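Local coordinates for imelysin-like protein (Psychrobacter arcticus, PDB 3PF0) that is of unknown function but belongs to the imelysin-like (peptidase M75) family and may be a metalloendopeptidase, at residues Thr289-Ser294 and Pro350-Arg355; Asp302-Ala307 and Ser346-Thr351. One frame throughout, in Å; residues are numbered along the deposited sequence.

Contact 1: residues Thr289-Ser294 and Pro350-Arg355; sequences TAILGS and PTLGIR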
loop_
_atom_site.group_PDB
_atom_site.type_symbol
_atom_site.label_atom_id
_atom_site.label_comp_id
_atom_site.label_asym_id
_atom_site.label_seq_id
_atom_site.Cartn_x
_atom_site.Cartn_y
_atom_site.Cartn_z
ATOM N N THR A 289 -1.827 13.922 17.738
ATOM C CA THR A 289 -1.927 13.641 19.183
ATOM C C THR A 289 -2.240 14.931 19.962
ATOM O O THR A 289 -2.901 14.855 20.999
ATOM C CB THR A 289 -0.675 12.932 19.728
ATOM O OG1 THR A 289 0.474 13.753 19.531
ATOM C CG2 THR A 289 -0.459 11.542 19.111
ATOM N N ALA A 290 -1.809 16.106 19.438
ATOM C CA ALA A 290 -2.084 17.421 20.029
ATOM C C ALA A 290 -3.562 17.799 19.835
ATOM O O ALA A 290 -4.154 18.422 20.720
ATOM C CB ALA A 290 -1.179 18.480 19.416
ATOM N N ILE A 291 -4.152 17.411 18.684
ATOM C CA ILE A 291 -5.564 17.643 18.353
ATOM C C ILE A 291 -6.437 16.783 19.295
ATOM O O ILE A 291 -7.438 17.274 19.822
ATOM C CB ILE A 291 -5.829 17.359 16.839
ATOM C CG1 ILE A 291 -5.204 18.462 15.960
ATOM C CG2 ILE A 291 -7.325 17.192 16.528
ATOM C CD1 ILE A 291 -4.969 18.103 14.474
ATOM N N LEU A 292 -6.027 15.519 19.525
ATOM C CA LEU A 292 -6.738 14.571 20.390
ATOM C C LEU A 292 -6.535 14.880 21.873
ATOM O O LEU A 292 -7.440 14.632 22.669
ATOM C CB LEU A 292 -6.299 13.122 20.109
ATOM C CG LEU A 292 -6.509 12.574 18.695
ATOM C CD1 LEU A 292 -5.651 11.349 18.464
ATOM C CD2 LEU A 292 -7.972 12.254 18.425
ATOM N N GLY A 293 -5.357 15.400 22.223
ATOM C CA GLY A 293 -4.975 15.716 23.595
ATOM C C GLY A 293 -5.358 17.099 24.079
ATOM O O GLY A 293 -4.552 17.767 24.735
ATOM N N SER A 294 -6.599 17.529 23.781
ATOM C CA SER A 294 -7.129 18.829 24.201
ATOM C C SER A 294 -7.833 18.743 25.573
ATOM O O SER A 294 -8.003 19.772 26.230
ATOM C CB SER A 294 -8.082 19.382 23.146
ATOM O OG SER A 294 -7.384 19.704 21.954
ATOM N N PRO A 350 -15.222 9.195 16.514
ATOM C CA PRO A 350 -16.154 10.069 17.263
ATOM C C PRO A 350 -15.466 11.201 18.045
ATOM O O PRO A 350 -16.086 12.250 18.232
ATOM C CB PRO A 350 -16.869 9.107 18.210
ATOM C CG PRO A 350 -15.951 7.970 18.359
ATOM C CD PRO A 350 -15.246 7.817 17.053
ATOM N N THR A 351 -14.197 11.000 18.490
ATOM C CA THR A 351 -13.415 12.017 19.211
ATOM C C THR A 351 -13.098 13.164 18.251
ATOM O O THR A 351 -13.194 14.322 18.641
ATOM C CB THR A 351 -12.150 11.400 19.832
ATOM O OG1 THR A 351 -12.541 10.435 20.809
ATOM C CG2 THR A 351 -11.242 12.430 20.482
ATOM N N LEU A 352 -12.777 12.840 16.986
ATOM C CA LEU A 352 -12.484 13.835 15.953
ATOM C C LEU A 352 -13.775 14.472 15.387
ATOM O O LEU A 352 -13.690 15.383 14.560
ATOM C CB LEU A 352 -11.649 13.206 14.819
ATOM C CG LEU A 352 -10.204 12.805 15.167
ATOM C CD1 LEU A 352 -9.656 11.808 14.157
ATOM C CD2 LEU A 352 -9.289 14.020 15.261
ATOM N N GLY A 353 -14.938 13.994 15.842
ATOM C CA GLY A 353 -16.250 14.481 15.425
ATOM C C GLY A 353 -16.627 14.203 13.983
ATOM O O GLY A 353 -17.486 14.895 13.427
ATOM N N ILE A 354 -15.991 13.185 13.367
ATOM C CA ILE A 354 -16.225 12.781 11.973
ATOM C C ILE A 354 -17.097 11.503 11.938
ATOM O O ILE A 354 -17.649 11.128 12.976
ATOM C CB ILE A 354 -14.908 12.653 11.152
ATOM C CG1 ILE A 354 -13.828 11.825 11.889
ATOM C CG2 ILE A 354 -14.401 14.046 10.737
ATOM C CD1 ILE A 354 -12.705 11.386 11.043
ATOM N N ARG A 355 -17.271 10.872 10.750
ATOM C CA ARG A 355 -18.172 9.717 10.604
ATOM C C ARG A 355 -17.501 8.466 10.047
ATOM O O ARG A 355 -16.572 8.557 9.242
ATOM C CB ARG A 355 -19.363 10.077 9.691
ATOM C CG ARG A 355 -20.242 11.211 10.230
ATOM C CD ARG A 355 -20.750 12.151 9.143
ATOM N NE ARG A 355 -19.672 12.733 8.335
ATOM C CZ ARG A 355 -18.986 13.826 8.657
ATOM N NH1 ARG A 355 -19.247 14.476 9.786
ATOM N NH2 ARG A 355 -18.026 14.273 7.858
#
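Leu292 and Leu352 meet through their CD2 methyls, and the contact is apolar: no hydrogen bond joins 289-294 to 350-355. CD2 of Leu292 lies 3.9 Å from CD2 of Leu352 and, at the same range, touches a second group, the CG2 methyl of Thr351, which it meets with the two side chains at about a right angle. CD2 of Leu352 also touches the CG2 methyl of Ile291, 3.9 Å away, these side chains again crossing at about a right angle. In Thr351 OG1, whose hydrogen-bond partner is Gln347, stands beside the backbone N (chi1 -64°), which puts CG2 anti to that N and onto Leu292; Ile291 likewise has CG2 anti to its N. All four residues are buried, and these distances are ordinary van der Waals separations.

What meets here is the C-terminal ends of two helices, 286-292 and 327-351, in an all-helical fold. The second ends in a Schellman motif, with Gly353 at positive phi (67°); a weak backbone bond runs from Gly353 N to Pro350 O. Phe231 of helix 225-250 packs on Leu352 as well, and Ile46 and Tyr54 on Ile291.

No polar bond crosses between the two segments. At the end of helix 286-292, Gly293 N bonds to Thr289 O at 2.8 Å, and the Ser294 hydroxyl turns back onto the Ile291 carbonyl, OG to O 3.2 Å. That donor stands above the carbonyl plane, 48° out of it, rather than on a lone pair.

Contact 2: residues Asp302-Ala307 and Ser346-Thr351; sequences DTLSTA and SQLIPT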
loop_
_atom_site.group_PDB
_atom_site.type_symbol
_atom_site.label_atom_id
_atom_site.label_comp_id
_atom_site.label_asym_id
_atom_site.label_seq_id
_atom_site.Cartn_x
_atom_site.Cartn_y
_atom_site.Cartn_z
ATOM N N ASP A 302 -3.032 7.045 23.215
ATOM C CA ASP A 302 -2.267 6.073 24.001
ATOM C C ASP A 302 -2.689 4.621 23.698
ATOM O O ASP A 302 -1.815 3.776 23.500
ATOM C CB ASP A 302 -2.409 6.359 25.504
ATOM N N THR A 303 -4.012 4.341 23.647
ATOM C CA THR A 303 -4.560 3.001 23.376
ATOM C C THR A 303 -4.264 2.552 21.935
ATOM O O THR A 303 -3.931 1.381 21.732
ATOM C CB THR A 303 -6.063 2.925 23.679
ATOM O OG1 THR A 303 -6.732 4.016 23.047
ATOM C CG2 THR A 303 -6.359 2.910 25.171
ATOM N N LEU A 304 -4.363 3.477 20.951
ATOM C CA LEU A 304 -4.065 3.183 19.549
ATOM C C LEU A 304 -2.571 2.902 19.364
ATOM O O LEU A 304 -2.225 1.936 18.684
ATOM C CB LEU A 304 -4.520 4.317 18.623
ATOM C CG LEU A 304 -5.862 4.118 17.932
ATOM C CD1 LEU A 304 -6.386 5.431 17.393
ATOM C CD2 LEU A 304 -5.764 3.080 16.803
ATOM N N SER A 305 -1.696 3.715 19.994
ATOM C CA SER A 305 -0.237 3.548 19.952
ATOM C C SER A 305 0.190 2.176 20.521
ATOM O O SER A 305 1.020 1.495 19.915
ATOM C CB SER A 305 0.455 4.671 20.726
ATOM O OG SER A 305 1.868 4.541 20.721
ATOM N N THR A 306 -0.400 1.775 21.663
ATOM C CA THR A 306 -0.111 0.508 22.334
ATOM C C THR A 306 -0.580 -0.662 21.464
ATOM O O THR A 306 0.191 -1.603 21.287
ATOM C CB THR A 306 -0.721 0.495 23.742
ATOM O OG1 THR A 306 -0.082 1.518 24.510
ATOM C CG2 THR A 306 -0.551 -0.849 24.457
ATOM N N ALA A 307 -1.808 -0.589 20.898
ATOM C CA ALA A 307 -2.378 -1.629 20.031
ATOM C C ALA A 307 -1.533 -1.849 18.759
ATOM O O ALA A 307 -1.293 -3.002 18.385
ATOM C CB ALA A 307 -3.811 -1.282 19.654
ATOM N N SER A 346 -14.738 3.345 16.947
ATOM C CA SER A 346 -15.461 3.664 18.180
ATOM C C SER A 346 -14.795 4.692 19.099
ATOM O O SER A 346 -15.495 5.228 19.966
ATOM C CB SER A 346 -15.730 2.391 18.978
ATOM O OG SER A 346 -14.534 1.825 19.489
ATOM N N GLN A 347 -13.479 4.962 18.942
ATOM C CA GLN A 347 -12.781 5.923 19.799
ATOM C C GLN A 347 -12.175 7.075 18.995
ATOM O O GLN A 347 -12.388 8.229 19.351
ATOM C CB GLN A 347 -11.693 5.238 20.645
ATOM C CG GLN A 347 -12.226 4.505 21.876
ATOM C CD GLN A 347 -11.135 3.947 22.768
ATOM O OE1 GLN A 347 -10.021 4.480 22.865
ATOM N NE2 GLN A 347 -11.449 2.874 23.481
ATOM N N LEU A 348 -11.423 6.779 17.919
ATOM C CA LEU A 348 -10.768 7.829 17.130
ATOM C C LEU A 348 -11.742 8.725 16.325
ATOM O O LEU A 348 -11.675 9.949 16.472
ATOM C CB LEU A 348 -9.685 7.249 16.193
ATOM C CG LEU A 348 -8.846 8.261 15.387
ATOM C CD1 LEU A 348 -7.925 9.079 16.286
ATOM C CD2 LEU A 348 -8.059 7.576 14.295
ATOM N N ILE A 349 -12.586 8.135 15.459
ATOM C CA ILE A 349 -13.527 8.863 14.596
ATOM C C ILE A 349 -14.544 9.705 15.441
ATOM O O ILE A 349 -14.669 10.894 15.131
ATOM C CB ILE A 349 -14.202 7.900 13.566
ATOM C CG1 ILE A 349 -13.227 7.621 12.388
ATOM C CG2 ILE A 349 -15.549 8.429 13.061
ATOM C CD1 ILE A 349 -13.600 6.473 11.420
ATOM N N PRO A 350 -15.222 9.195 16.514
ATOM C CA PRO A 350 -16.154 10.069 17.263
ATOM C C PRO A 350 -15.466 11.201 18.045
ATOM O O PRO A 350 -16.086 12.250 18.232
ATOM C CB PRO A 350 -16.869 9.107 18.210
ATOM C CG PRO A 350 -15.951 7.970 18.359
ATOM C CD PRO A 350 -15.246 7.817 17.053
ATOM N N THR A 351 -14.197 11.000 18.490
ATOM C CA THR A 351 -13.415 12.017 19.211
ATOM C C THR A 351 -13.098 13.164 18.251
ATOM O O THR A 351 -13.194 14.322 18.641
ATOM C CB THR A 351 -12.150 11.400 19.832
ATOM O OG1 THR A 351 -12.541 10.435 20.809
ATOM C CG2 THR A 351 -11.242 12.430 20.482
#
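Leu348 packs on Leu304 where helices 298-316 and 327-351 meet, and its side-chain atoms can be taken in order. CB comes first, 4.0 Å from CD1 of Leu304. CG, anti to the backbone N (chi1 -175°), sits slightly farther from that methyl. There the chain forks, and CD1 and CD2 of Leu348 each stand 4.1 Å from the same Leu304 CD1. One methyl of Leu304 therefore faces CB and both tips of its partner, and the two side chains are set at about a right angle. Leu348 also touches Leu292 and Phe231, whereas Leu304 packs on Leu343 and Ile344 a turn earlier in helix 327-351.

The pair joins helix 298-316 to the C-terminal part of helix 327-351 in an all-helical, imelysin-like fold with no strands. The alpha carbons of Leu304 and Leu348, 8.5 Å apart, are the nearest across the two segments. Helix 327-351 is irregular here: residues 346-348 make a wider pi-type turn, and a kink follows where Pro350, having no N-H, cannot bond to the preceding turn. The Thr351 hydroxyl nevertheless reaches back across the kink to the Gln347 carbonyl, OG1 to O 2.6 Å, approaching nearly in line with the C=O (162°). The backbone bond from Thr351 N to Gln347 O is weak at 3.4 Å.

Beside the leucines, at a partly exposed margin, Gln347 extends toward Thr303. In one of its two modelled conformers OE1 comes 3.3 Å from Thr303 OG1, a polar approach but not a hydrogen bond, and doubtful as a fixed feature. Thr303 OG1 is instead bonded within its own helix, to the carbonyl oxygens of Thr299 and Val300.

Followed from the N terminus, the chain enters contact 1 on helix 286-292, then contact 2 on helix 298-316, and returns to both at the C-terminal end of helix 327-351. The contact 2 loop, closed between 302-307 and 346-351, is thus nested inside the contact 1 loop, closed between 289-294 and 350-355. Their second segments share Pro350 and Thr351, and the two centres lie about 9 Å apart. They touch directly: Leu292 CD2 packs 3.8 Å from Leu348 CD1, and Ile354 N probably hydrogen-bonds to Ile349 O. Together they tie two consecutive helices to the end of helix 327-351.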